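Local structure of vesicular integral-membrane protein VIP36 (Canis lupus familiaris, 2DUR) at residues K77-G82 / T115-E120; I111-Y116 / A156-R161; R124-I129 / S143-W148. The protein binds high-mannose glycans in a calcium-dependent manner through this lumenal lectin domain and helps transport and sort the glycoproteins that carry them in the early secretory pathway. One frame throughout, in Å; residues are numbered along the deposited sequence.

Interaction 1: residues K77-G82 / T115-E120. With CA (calcium ion), chain E; MAN (alpha-D-mannopyranose), chain C.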
loop_
_atom_site.group_PDB
_atom_site.type_symbol
_atom_site.label_atom_id
_atom_site.label_comp_id
_atom_site.label_asym_id
_atom_site.label_seq_id
_atom_site.Cartn_x
_atom_site.Cartn_y
_atom_site.Cartn_z
ATOM N N LYS A 77 16.830 -13.141 -13.388
ATOM C CA LYS A 77 17.242 -12.664 -14.711
ATOM C C LYS A 77 16.044 -12.354 -15.602
ATOM O O LYS A 77 14.929 -12.837 -15.356
ATOM C CB LYS A 77 18.190 -13.665 -15.386
ATOM C CG LYS A 77 19.443 -13.983 -14.575
ATOM C CD LYS A 77 20.625 -14.245 -15.490
ATOM C CE LYS A 77 21.752 -15.032 -14.817
ATOM N NZ LYS A 77 21.654 -15.170 -13.328
ATOM N N LYS A 78 16.281 -11.537 -16.634
ATOM C CA LYS A 78 15.245 -11.169 -17.614
ATOM C C LYS A 78 13.971 -10.695 -16.902
ATOM O O LYS A 78 14.049 -9.773 -16.100
ATOM C CB LYS A 78 14.988 -12.304 -18.616
ATOM C CG LYS A 78 16.103 -12.451 -19.684
ATOM C CD LYS A 78 15.924 -13.688 -20.581
ATOM C CE LYS A 78 14.540 -13.751 -21.258
ATOM N NZ LYS A 78 14.212 -15.118 -21.838
ATOM N N ASN A 79 12.823 -11.316 -17.171
ATOM C CA ASN A 79 11.579 -10.918 -16.499
ATOM C C ASN A 79 11.166 -11.855 -15.346
ATOM O O ASN A 79 10.043 -11.798 -14.858
ATOM C CB ASN A 79 10.445 -10.597 -17.522
ATOM C CG ASN A 79 9.402 -11.735 -17.721
ATOM O OD1 ASN A 79 8.216 -11.448 -17.995
ATOM N ND2 ASN A 79 9.829 -13.005 -17.634
ATOM N N LEU A 80 12.108 -12.675 -14.876
ATOM C CA LEU A 80 11.810 -13.719 -13.878
ATOM C C LEU A 80 11.900 -13.233 -12.436
ATOM O O LEU A 80 12.789 -13.626 -11.665
ATOM C CB LEU A 80 12.705 -14.950 -14.124
ATOM C CG LEU A 80 12.601 -15.590 -15.514
ATOM C CD1 LEU A 80 13.588 -16.734 -15.594
ATOM C CD2 LEU A 80 11.180 -16.109 -15.814
ATOM N N HIS A 81 10.948 -12.377 -12.067
ATOM C CA HIS A 81 10.865 -11.859 -10.716
ATOM C C HIS A 81 9.403 -11.561 -10.417
ATOM O O HIS A 81 8.593 -11.476 -11.316
ATOM C CB HIS A 81 11.680 -10.554 -10.566
ATOM C CG HIS A 81 11.233 -9.469 -11.501
ATOM N ND1 HIS A 81 11.887 -9.191 -12.683
ATOM C CD2 HIS A 81 10.156 -8.650 -11.465
ATOM C CE1 HIS A 81 11.249 -8.225 -13.318
ATOM N NE2 HIS A 81 10.190 -7.884 -12.604
ATOM N N GLY A 82 9.101 -11.383 -9.150
ATOM C CA GLY A 82 7.727 -11.081 -8.708
ATOM C C GLY A 82 7.582 -11.261 -7.195
ATOM O O GLY A 82 8.550 -11.622 -6.505
ATOM N N THR A 115 4.850 -6.301 -10.040
ATOM C CA THR A 115 6.063 -6.348 -10.837
ATOM C C THR A 115 6.091 -7.451 -11.897
ATOM O O THR A 115 7.043 -7.552 -12.654
ATOM C CB THR A 115 7.296 -6.573 -9.952
ATOM O OG1 THR A 115 7.136 -7.813 -9.267
ATOM C CG2 THR A 115 7.481 -5.447 -8.903
ATOM N N TYR A 116 5.060 -8.294 -11.946
ATOM C CA TYR A 116 5.062 -9.428 -12.869
ATOM C C TYR A 116 3.755 -9.510 -13.667
ATOM O O TYR A 116 2.702 -9.632 -13.051
ATOM C CB TYR A 116 5.265 -10.735 -12.092
ATOM C CG TYR A 116 5.228 -11.938 -12.985
ATOM C CD1 TYR A 116 6.204 -12.127 -13.969
ATOM C CD2 TYR A 116 4.206 -12.888 -12.863
ATOM C CE1 TYR A 116 6.158 -13.231 -14.803
ATOM C CE2 TYR A 116 4.162 -14.004 -13.698
ATOM C CZ TYR A 116 5.140 -14.150 -14.675
ATOM O OH TYR A 116 5.107 -15.244 -15.517
ATOM N N PRO A 117 3.820 -9.452 -15.021
ATOM C CA PRO A 117 2.562 -9.573 -15.782
ATOM C C PRO A 117 2.071 -11.013 -15.860
ATOM O O PRO A 117 2.576 -11.803 -16.669
ATOM C CB PRO A 117 2.919 -9.035 -17.179
ATOM C CG PRO A 117 4.420 -9.190 -17.290
ATOM C CD PRO A 117 4.991 -9.238 -15.897
ATOM N N ASN A 118 1.102 -11.361 -15.011
ATOM C CA ASN A 118 0.499 -12.696 -15.058
ATOM C C ASN A 118 -0.388 -12.851 -16.289
ATOM O O ASN A 118 -0.594 -13.960 -16.792
ATOM C CB ASN A 118 -0.347 -12.915 -13.816
ATOM C CG ASN A 118 0.475 -13.005 -12.569
ATOM O OD1 ASN A 118 0.814 -11.987 -11.960
ATOM N ND2 ASN A 118 0.800 -14.222 -12.165
ATOM N N ASP A 119 -0.926 -11.725 -16.737
ATOM C CA ASP A 119 -1.880 -11.691 -17.840
ATOM C C ASP A 119 -1.191 -11.826 -19.193
ATOM O O ASP A 119 -0.481 -10.911 -19.651
ATOM C CB ASP A 119 -2.675 -10.390 -17.754
ATOM C CG ASP A 119 -3.765 -10.276 -18.787
ATOM O OD1 ASP A 119 -3.967 -11.216 -19.600
ATOM O OD2 ASP A 119 -4.411 -9.204 -18.788
ATOM N N GLU A 120 -1.432 -12.971 -19.826
ATOM C CA GLU A 120 -0.843 -13.271 -21.125
ATOM C C GLU A 120 -1.336 -12.361 -22.235
ATOM O O GLU A 120 -0.682 -12.234 -23.277
ATOM C CB GLU A 120 -1.077 -14.733 -21.496
ATOM C CG GLU A 120 -0.165 -15.634 -20.690
ATOM C CD GLU A 120 -0.667 -17.052 -20.564
ATOM O OE1 GLU A 120 -0.008 -17.945 -21.144
ATOM O OE2 GLU A 120 -1.698 -17.280 -19.874
HETATM CA CA CA E . 0.952 -9.670 -11.456
HETATM C C1 MAN C . 3.208 -18.985 -9.525
HETATM C C2 MAN C . 1.857 -18.513 -8.991
HETATM C C3 MAN C . 1.527 -17.109 -9.518
HETATM C C4 MAN C . 2.697 -16.133 -9.311
HETATM C C5 MAN C . 3.897 -16.720 -10.033
HETATM C C6 MAN C . 5.111 -15.792 -9.966
HETATM O O1 MAN C . 3.074 -19.442 -10.868
HETATM O O2 MAN C . 1.923 -18.469 -7.587
HETATM O O3 MAN C . 0.343 -16.629 -8.899
HETATM O O4 MAN C . 2.419 -14.844 -9.812
HETATM O O5 MAN C . 4.183 -17.952 -9.386
HETATM O O6 MAN C . 5.594 -15.720 -8.641
HETATM O O HOH W 1 8.368 -9.610 -14.271
HETATM O O HOH W 2 9.091 -5.783 -13.860
HETATM O O HOH W 3 2.417 -10.417 -9.655
HETATM O O HOH W 4 -1.054 -10.150 -10.146
#

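Interaction 2: residues I111-Y116 / A156-R161. With CA (calcium ion), chain E.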
loop_
_atom_site.group_PDB
_atom_site.type_symbol
_atom_site.label_atom_id
_atom_site.label_comp_id
_atom_site.label_asym_id
_atom_site.label_seq_id
_atom_site.Cartn_x
_atom_site.Cartn_y
_atom_site.Cartn_z
ATOM N N ILE A 111 -3.416 -0.350 -2.654
ATOM C CA ILE A 111 -2.545 0.166 -3.684
ATOM C C ILE A 111 -1.572 -0.980 -3.988
ATOM O O ILE A 111 -0.799 -1.421 -3.114
ATOM C CB ILE A 111 -1.790 1.448 -3.245
ATOM C CG1 ILE A 111 -2.776 2.494 -2.656
ATOM C CG2 ILE A 111 -0.952 2.010 -4.417
ATOM C CD1 ILE A 111 -2.914 2.441 -1.148
ATOM N N PHE A 112 -1.606 -1.460 -5.226
ATOM C CA PHE A 112 -0.760 -2.592 -5.612
ATOM C C PHE A 112 0.423 -2.099 -6.412
ATOM O O PHE A 112 0.243 -1.332 -7.346
ATOM C CB PHE A 112 -1.548 -3.537 -6.523
ATOM C CG PHE A 112 -2.802 -4.084 -5.912
ATOM C CD1 PHE A 112 -2.799 -4.640 -4.632
ATOM C CD2 PHE A 112 -3.995 -4.016 -6.624
ATOM C CE1 PHE A 112 -3.975 -5.174 -4.076
ATOM C CE2 PHE A 112 -5.157 -4.578 -6.107
ATOM C CZ PHE A 112 -5.154 -5.125 -4.826
ATOM N N LEU A 113 1.615 -2.613 -6.103
ATOM C CA LEU A 113 2.830 -2.340 -6.887
ATOM C C LEU A 113 3.200 -3.712 -7.468
ATOM O O LEU A 113 3.877 -4.521 -6.815
ATOM C CB LEU A 113 3.934 -1.814 -5.962
ATOM C CG LEU A 113 3.776 -0.378 -5.456
ATOM C CD1 LEU A 113 2.763 -0.336 -4.348
ATOM C CD2 LEU A 113 5.119 0.129 -4.934
ATOM N N ASP A 114 2.685 -3.985 -8.663
ATOM C CA ASP A 114 2.730 -5.328 -9.272
ATOM C C ASP A 114 3.907 -5.374 -10.247
ATOM O O ASP A 114 3.951 -4.588 -11.182
ATOM C CB ASP A 114 1.387 -5.562 -10.004
ATOM C CG ASP A 114 1.238 -6.977 -10.564
ATOM O OD1 ASP A 114 0.098 -7.363 -10.953
ATOM O OD2 ASP A 114 2.246 -7.712 -10.610
ATOM N N THR A 115 4.850 -6.301 -10.040
ATOM C CA THR A 115 6.063 -6.348 -10.837
ATOM C C THR A 115 6.091 -7.451 -11.897
ATOM O O THR A 115 7.043 -7.552 -12.654
ATOM C CB THR A 115 7.296 -6.573 -9.952
ATOM O OG1 THR A 115 7.136 -7.813 -9.267
ATOM C CG2 THR A 115 7.481 -5.447 -8.903
ATOM N N TYR A 116 5.060 -8.294 -11.946
ATOM C CA TYR A 116 5.062 -9.428 -12.869
ATOM C C TYR A 116 3.755 -9.510 -13.667
ATOM O O TYR A 116 2.702 -9.632 -13.051
ATOM C CB TYR A 116 5.265 -10.735 -12.092
ATOM C CG TYR A 116 5.228 -11.938 -12.985
ATOM C CD1 TYR A 116 6.204 -12.127 -13.969
ATOM C CD2 TYR A 116 4.206 -12.888 -12.863
ATOM C CE1 TYR A 116 6.158 -13.231 -14.803
ATOM C CE2 TYR A 116 4.162 -14.004 -13.698
ATOM C CZ TYR A 116 5.140 -14.150 -14.675
ATOM O OH TYR A 116 5.107 -15.244 -15.517
ATOM N N ALA A 156 5.195 2.123 -13.721
ATOM C CA ALA A 156 6.203 2.762 -12.851
ATOM C C ALA A 156 7.468 1.918 -12.740
ATOM O O ALA A 156 7.401 0.730 -12.435
ATOM C CB ALA A 156 5.629 3.051 -11.450
ATOM N N ASP A 157 8.626 2.530 -12.997
ATOM C CA ASP A 157 9.888 1.787 -13.043
ATOM C C ASP A 157 10.547 1.869 -11.678
ATOM O O ASP A 157 11.388 2.749 -11.425
ATOM C CB ASP A 157 10.785 2.385 -14.149
ATOM C CG ASP A 157 12.113 1.653 -14.308
ATOM O OD1 ASP A 157 12.309 0.582 -13.692
ATOM O OD2 ASP A 157 12.968 2.162 -15.074
ATOM N N PHE A 158 10.132 0.995 -10.759
ATOM C CA PHE A 158 10.618 1.102 -9.387
ATOM C C PHE A 158 11.568 -0.002 -8.935
ATOM O O PHE A 158 12.067 0.050 -7.813
ATOM C CB PHE A 158 9.472 1.271 -8.383
ATOM C CG PHE A 158 8.473 0.147 -8.395
ATOM C CD1 PHE A 158 7.227 0.331 -8.960
ATOM C CD2 PHE A 158 8.772 -1.083 -7.791
ATOM C CE1 PHE A 158 6.268 -0.713 -8.964
ATOM C CE2 PHE A 158 7.830 -2.119 -7.782
ATOM C CZ PHE A 158 6.594 -1.939 -8.358
ATOM N N ARG A 159 11.830 -0.983 -9.790
ATOM C CA ARG A 159 12.622 -2.129 -9.377
ATOM C C ARG A 159 14.110 -1.937 -9.640
ATOM O O ARG A 159 14.498 -1.441 -10.708
ATOM C CB ARG A 159 12.126 -3.375 -10.097
ATOM C CG ARG A 159 12.559 -4.610 -9.450
ATOM C CD ARG A 159 11.813 -5.800 -10.035
ATOM N NE ARG A 159 12.622 -6.968 -9.773
ATOM C CZ ARG A 159 13.702 -7.311 -10.459
ATOM N NH1 ARG A 159 14.106 -6.581 -11.500
ATOM N NH2 ARG A 159 14.377 -8.386 -10.105
ATOM N N ASN A 160 14.928 -2.328 -8.668
ATOM C CA ASN A 160 16.380 -2.406 -8.868
ATOM C C ASN A 160 16.968 -1.052 -9.239
ATOM O O ASN A 160 17.852 -0.980 -10.111
ATOM C CB ASN A 160 16.733 -3.434 -9.959
ATOM C CG ASN A 160 16.817 -4.869 -9.423
ATOM O OD1 ASN A 160 16.819 -5.097 -8.218
ATOM N ND2 ASN A 160 16.903 -5.834 -10.326
ATOM N N ARG A 161 16.483 0.003 -8.593
ATOM C CA ARG A 161 17.026 1.344 -8.821
ATOM C C ARG A 161 18.273 1.616 -7.970
ATOM O O ARG A 161 18.417 1.083 -6.877
ATOM C CB ARG A 161 15.951 2.408 -8.559
ATOM C CG ARG A 161 14.636 2.197 -9.330
ATOM C CD ARG A 161 14.831 2.101 -10.847
ATOM N NE ARG A 161 15.487 3.303 -11.385
ATOM C CZ ARG A 161 14.853 4.349 -11.930
ATOM N NH1 ARG A 161 13.522 4.376 -12.057
ATOM N NH2 ARG A 161 15.560 5.387 -12.370
HETATM CA CA CA E . 0.952 -9.670 -11.456
HETATM O O HOH W 3 2.417 -10.417 -9.655
HETATM O O HOH W 4 -1.054 -10.150 -10.146
#

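Interaction 3: residues R124-I129 / S143-W148. With CA (calcium ion), chain E.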
loop_
_atom_site.group_PDB
_atom_site.type_symbol
_atom_site.label_atom_id
_atom_site.label_comp_id
_atom_site.label_asym_id
_atom_site.label_seq_id
_atom_site.Cartn_x
_atom_site.Cartn_y
_atom_site.Cartn_z
ATOM N N ARG A 124 -1.048 -3.647 -20.525
ATOM C CA ARG A 124 -0.305 -2.781 -19.619
ATOM C C ARG A 124 1.213 -3.052 -19.676
ATOM O O ARG A 124 1.648 -4.163 -19.994
ATOM C CB ARG A 124 -0.855 -2.918 -18.186
ATOM C CG ARG A 124 -2.260 -2.338 -18.053
ATOM C CD ARG A 124 -2.930 -2.529 -16.679
ATOM N NE ARG A 124 -3.468 -3.868 -16.512
ATOM C CZ ARG A 124 -3.927 -4.352 -15.363
ATOM N NH1 ARG A 124 -3.930 -3.583 -14.282
ATOM N NH2 ARG A 124 -4.380 -5.599 -15.297
ATOM N N VAL A 125 2.000 -2.027 -19.360
ATOM C CA VAL A 125 3.447 -2.155 -19.204
ATOM C C VAL A 125 3.800 -2.247 -17.709
ATOM O O VAL A 125 3.309 -1.464 -16.911
ATOM C CB VAL A 125 4.192 -0.969 -19.855
ATOM C CG1 VAL A 125 5.678 -1.034 -19.560
ATOM C CG2 VAL A 125 3.927 -0.945 -21.373
ATOM N N PHE A 126 4.656 -3.200 -17.349
ATOM C CA PHE A 126 5.013 -3.449 -15.942
ATOM C C PHE A 126 6.415 -2.915 -15.581
ATOM O O PHE A 126 7.244 -2.711 -16.485
ATOM C CB PHE A 126 4.864 -4.953 -15.606
ATOM C CG PHE A 126 3.433 -5.385 -15.475
ATOM C CD1 PHE A 126 2.597 -5.401 -16.587
ATOM C CD2 PHE A 126 2.903 -5.721 -14.227
ATOM C CE1 PHE A 126 1.242 -5.763 -16.471
ATOM C CE2 PHE A 126 1.555 -6.079 -14.091
ATOM C CZ PHE A 126 0.722 -6.105 -15.214
ATOM N N PRO A 127 6.679 -2.670 -14.281
ATOM C CA PRO A 127 5.736 -2.774 -13.161
ATOM C C PRO A 127 4.559 -1.804 -13.250
ATOM O O PRO A 127 4.652 -0.753 -13.889
ATOM C CB PRO A 127 6.583 -2.437 -11.942
ATOM C CG PRO A 127 8.002 -2.761 -12.391
ATOM C CD PRO A 127 8.023 -2.298 -13.805
ATOM N N TYR A 128 3.459 -2.161 -12.600
ATOM C CA TYR A 128 2.224 -1.391 -12.755
ATOM C C TYR A 128 1.640 -1.150 -11.363
ATOM O O TYR A 128 1.437 -2.101 -10.582
ATOM C CB TYR A 128 1.225 -2.147 -13.682
ATOM C CG TYR A 128 0.068 -1.289 -14.133
ATOM C CD1 TYR A 128 0.181 -0.452 -15.244
ATOM C CD2 TYR A 128 -1.142 -1.286 -13.425
ATOM C CE1 TYR A 128 -0.877 0.340 -15.641
ATOM C CE2 TYR A 128 -2.206 -0.479 -13.819
ATOM C CZ TYR A 128 -2.065 0.329 -14.928
ATOM O OH TYR A 128 -3.103 1.142 -15.331
ATOM N N ILE A 129 1.388 0.117 -11.062
ATOM C CA ILE A 129 0.841 0.510 -9.773
ATOM C C ILE A 129 -0.629 0.816 -9.996
ATOM O O ILE A 129 -0.979 1.597 -10.866
ATOM C CB ILE A 129 1.525 1.809 -9.223
ATOM C CG1 ILE A 129 3.015 1.536 -8.959
ATOM C CG2 ILE A 129 0.829 2.311 -7.955
ATOM C CD1 ILE A 129 3.769 2.775 -8.454
ATOM N N SER A 143 -4.251 -13.808 -11.565
ATOM C CA SER A 143 -3.820 -14.290 -12.879
ATOM C C SER A 143 -3.976 -13.268 -14.017
ATOM O O SER A 143 -3.355 -13.425 -15.078
ATOM C CB SER A 143 -4.591 -15.566 -13.226
ATOM O OG SER A 143 -5.913 -15.262 -13.650
ATOM N N LYS A 144 -4.826 -12.248 -13.831
ATOM C CA LYS A 144 -5.017 -11.197 -14.828
ATOM C C LYS A 144 -4.555 -9.837 -14.303
ATOM O O LYS A 144 -4.971 -8.787 -14.796
ATOM C CB LYS A 144 -6.480 -11.166 -15.353
ATOM C CG LYS A 144 -6.936 -12.516 -15.953
ATOM C CD LYS A 144 -6.282 -12.812 -17.313
ATOM C CE LYS A 144 -6.951 -12.018 -18.425
ATOM N NZ LYS A 144 -6.369 -12.316 -19.802
ATOM N N ASP A 145 -3.667 -9.874 -13.297
ATOM C CA ASP A 145 -3.127 -8.652 -12.683
ATOM C C ASP A 145 -4.249 -7.689 -12.255
ATOM O O ASP A 145 -4.131 -6.457 -12.389
ATOM C CB ASP A 145 -2.160 -7.942 -13.648
ATOM C CG ASP A 145 -1.099 -8.886 -14.195
ATOM O OD1 ASP A 145 -1.036 -9.063 -15.423
ATOM O OD2 ASP A 145 -0.397 -9.509 -13.396
ATOM N N GLY A 146 -5.346 -8.263 -11.768
ATOM C CA GLY A 146 -6.479 -7.471 -11.297
ATOM C C GLY A 146 -7.181 -6.632 -12.334
ATOM O O GLY A 146 -7.764 -5.612 -12.006
ATOM N N ARG A 147 -7.140 -7.083 -13.591
ATOM C CA ARG A 147 -7.696 -6.333 -14.695
ATOM C C ARG A 147 -9.117 -5.820 -14.421
ATOM O O ARG A 147 -9.429 -4.644 -14.671
ATOM C CB ARG A 147 -7.728 -7.186 -15.955
ATOM C CG ARG A 147 -8.090 -6.330 -17.168
ATOM C CD ARG A 147 -8.519 -7.123 -18.331
ATOM N NE ARG A 147 -7.349 -7.654 -19.001
ATOM C CZ ARG A 147 -7.389 -8.365 -20.114
ATOM N NH1 ARG A 147 -8.552 -8.640 -20.676
ATOM N NH2 ARG A 147 -6.261 -8.823 -20.638
ATOM N N TRP A 148 -9.950 -6.706 -13.897
ATOM C CA TRP A 148 -11.394 -6.450 -13.854
ATOM C C TRP A 148 -11.790 -5.514 -12.723
ATOM O O TRP A 148 -12.897 -5.014 -12.710
ATOM C CB TRP A 148 -12.163 -7.770 -13.670
ATOM C CG TRP A 148 -11.538 -8.962 -14.297
ATOM C CD1 TRP A 148 -10.955 -10.017 -13.645
ATOM C CD2 TRP A 148 -11.411 -9.237 -15.699
ATOM N NE1 TRP A 148 -10.492 -10.930 -14.554
ATOM C CE2 TRP A 148 -10.745 -10.472 -15.819
ATOM C CE3 TRP A 148 -11.809 -8.558 -16.870
ATOM C CZ2 TRP A 148 -10.442 -11.057 -17.076
ATOM C CZ3 TRP A 148 -11.515 -9.145 -18.127
ATOM C CH2 TRP A 148 -10.851 -10.382 -18.204
HETATM CA CA CA E . 0.952 -9.670 -11.456
HETATM O O HOH W 5 -2.683 -7.324 -17.118
HETATM O O HOH W 6 -4.700 -3.823 -11.442
HETATM O O HOH W 3 2.417 -10.417 -9.655
HETATM O O HOH W 4 -1.054 -10.150 -10.146
#

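Interaction 1: residues K77-G82 / T115-E120
The imidazole of His81 meets Thr115 with its NE2 corner: CB of Thr115 and a water lie in the ring plane at the edge, while one face carries Asn79 O and a second water, both displaced toward the rim. Tyr116, its CG anti to the backbone N (chi1 178°), offers its ring edge to Asn79 O, 4.0 Å from CD1; the Asn79 amide is turned 59° from the phenol plane. Direct bonding is slight. His81 NE2 gives Thr115 O a weak, bent hydrogen bond of 3.2 Å, but two waters also donate to that oxygen, one bridging to Asn79 O and the other paired with NE2. The backbone of 81-82 packs against the side chains of Thr115 and Tyr116, with Gly82 CA 3.4 Å from Thr115 OG1 and His81 O 3.5 Å from Tyr116 CB. Tyr116 O and Asn118 OD1 bind calcium, and Asn118 ND2 reaches mannose O4 in a nearly straight bond (2.9 Å, 172°), so the metal probably holds this amide in place for the sugar. Asp83, His142, Asp213 and Leu214 also bond this mannose. Both segments are loops at the end of the sandwich: 77-82 links strands 64-73 and 84-90, and the loop holding 115-120 joins strands 109-114 and 128-135.

Interaction 2: residues I111-Y116 / A156-R161
Phe158 points its ring end at the end of strand 109-114 and the first loop residue after it, Thr115; Leu113, Asp114 and Thr115 each meet it differently. CD2 of Leu113 sits over one face, 4.2 Å above the plane and displaced toward the rim, while CB of the same leucine touches CZ at 3.6 Å. The backbone N of Asp114 comes up at the ring edge, near its plane. Thr115 runs across the phenylalanine at about a right angle and brings its methyl CG2 to within 3.5 Å of CE2. With CG2 anti to its carbonyl carbon and beside the backbone N (chi1 60° for OG1), Thr115 turns carbon rather than hydroxyl to this ring. Arg159 adds only the flank of its chain, CD lying 4.5 Å from Thr115 CG2; its charged end goes instead to a salt bridge with Asp216.

The contact is apolar, yet it backs directly onto the metal site. Asp114 points away from Phe158 and grips calcium with both carboxylate oxygens; OD2 also accepts a hydrogen bond from the backbone N of Tyr116 (3.2 Å) in an Asx turn, and Tyr116 O binds the same ion. Strand 109-114 lies between 84-90 and 128-135 in the seven-stranded sheet, and Phe158, from the loop after edge strand 152-155, also touches Val72 of strand 64-73 in the other sheet.

Interaction 3: residues R124-I129 / S143-W148
Lys144 and Asp145 present successive carbonyl oxygens to the guanidinium of Arg124. Lys144 O lies in the guanidinium plane at its edge, 3.3 Å from Arg124 NH2, and also accepts a hydrogen bond from the backbone N of Arg147, closing a type I' turn over residues 144 to 147.

The carbonyl oxygen of Asp145 takes a hydrogen bond from Arg124 NH2 (3.0 Å, 143°), the donor standing well above the carbonyl plane. A water that accepts from Arg124 NH1 donates to the same oxygen, and another, weakly held by NH2, donates to OD1. A bend at chi3 of -79° turns the arginine head toward the turn, while its CD rests over one face of the Tyr128 ring and NH1 also pairs with Glu150. The Asp145 carboxylate crosses the tip of Phe126 obliquely, OD1 lying 3.4 Å from CZ with the two planes 57° apart. OD2 binds calcium at 2.4 Å.

Gly146 carries the turn onward with a positive phi. Arg147 follows, its CA 3.4 Å and its CB 3.8 Å from Arg124 NH2; the two arginine heads do not touch. Asp119 draws three residues of this turn together, its carboxylate forming salt bridges with Lys144 and Arg147 and its backbone N donating a hydrogen bond to Asp145 OD1, which divides the Asp145 carboxylate between metal and chain.

Asp145 completes the protein ligands of the calcium together with Asp114, Tyr116 and Asn118, a site built from the end of strand 109-114 and the loops beside it, next to the sugar pocket, as is characteristic of L-type lectins.

All three contacts gather round one calcium ion, at the same end of the beta sandwich. Interaction 2 is the buried one, hydrophobic and shared between a sheet strand and a loop, whereas interactions 1 and 3 are partly buried, loop-based and largely polar, with waters in both. Interactions 1 and 2 share Thr115 and Tyr116 and also meet where His81 packs on Arg159. Interaction 3 is nested in the loop that interaction 2 closes, and the two are joined by backbone bonds, among them one between neighbouring strands 109-114 and 128-135; ionic links join interactions 1 and 3 instead. Among the three, interaction 1 alone includes a residue hydrogen-bonded to the mannose.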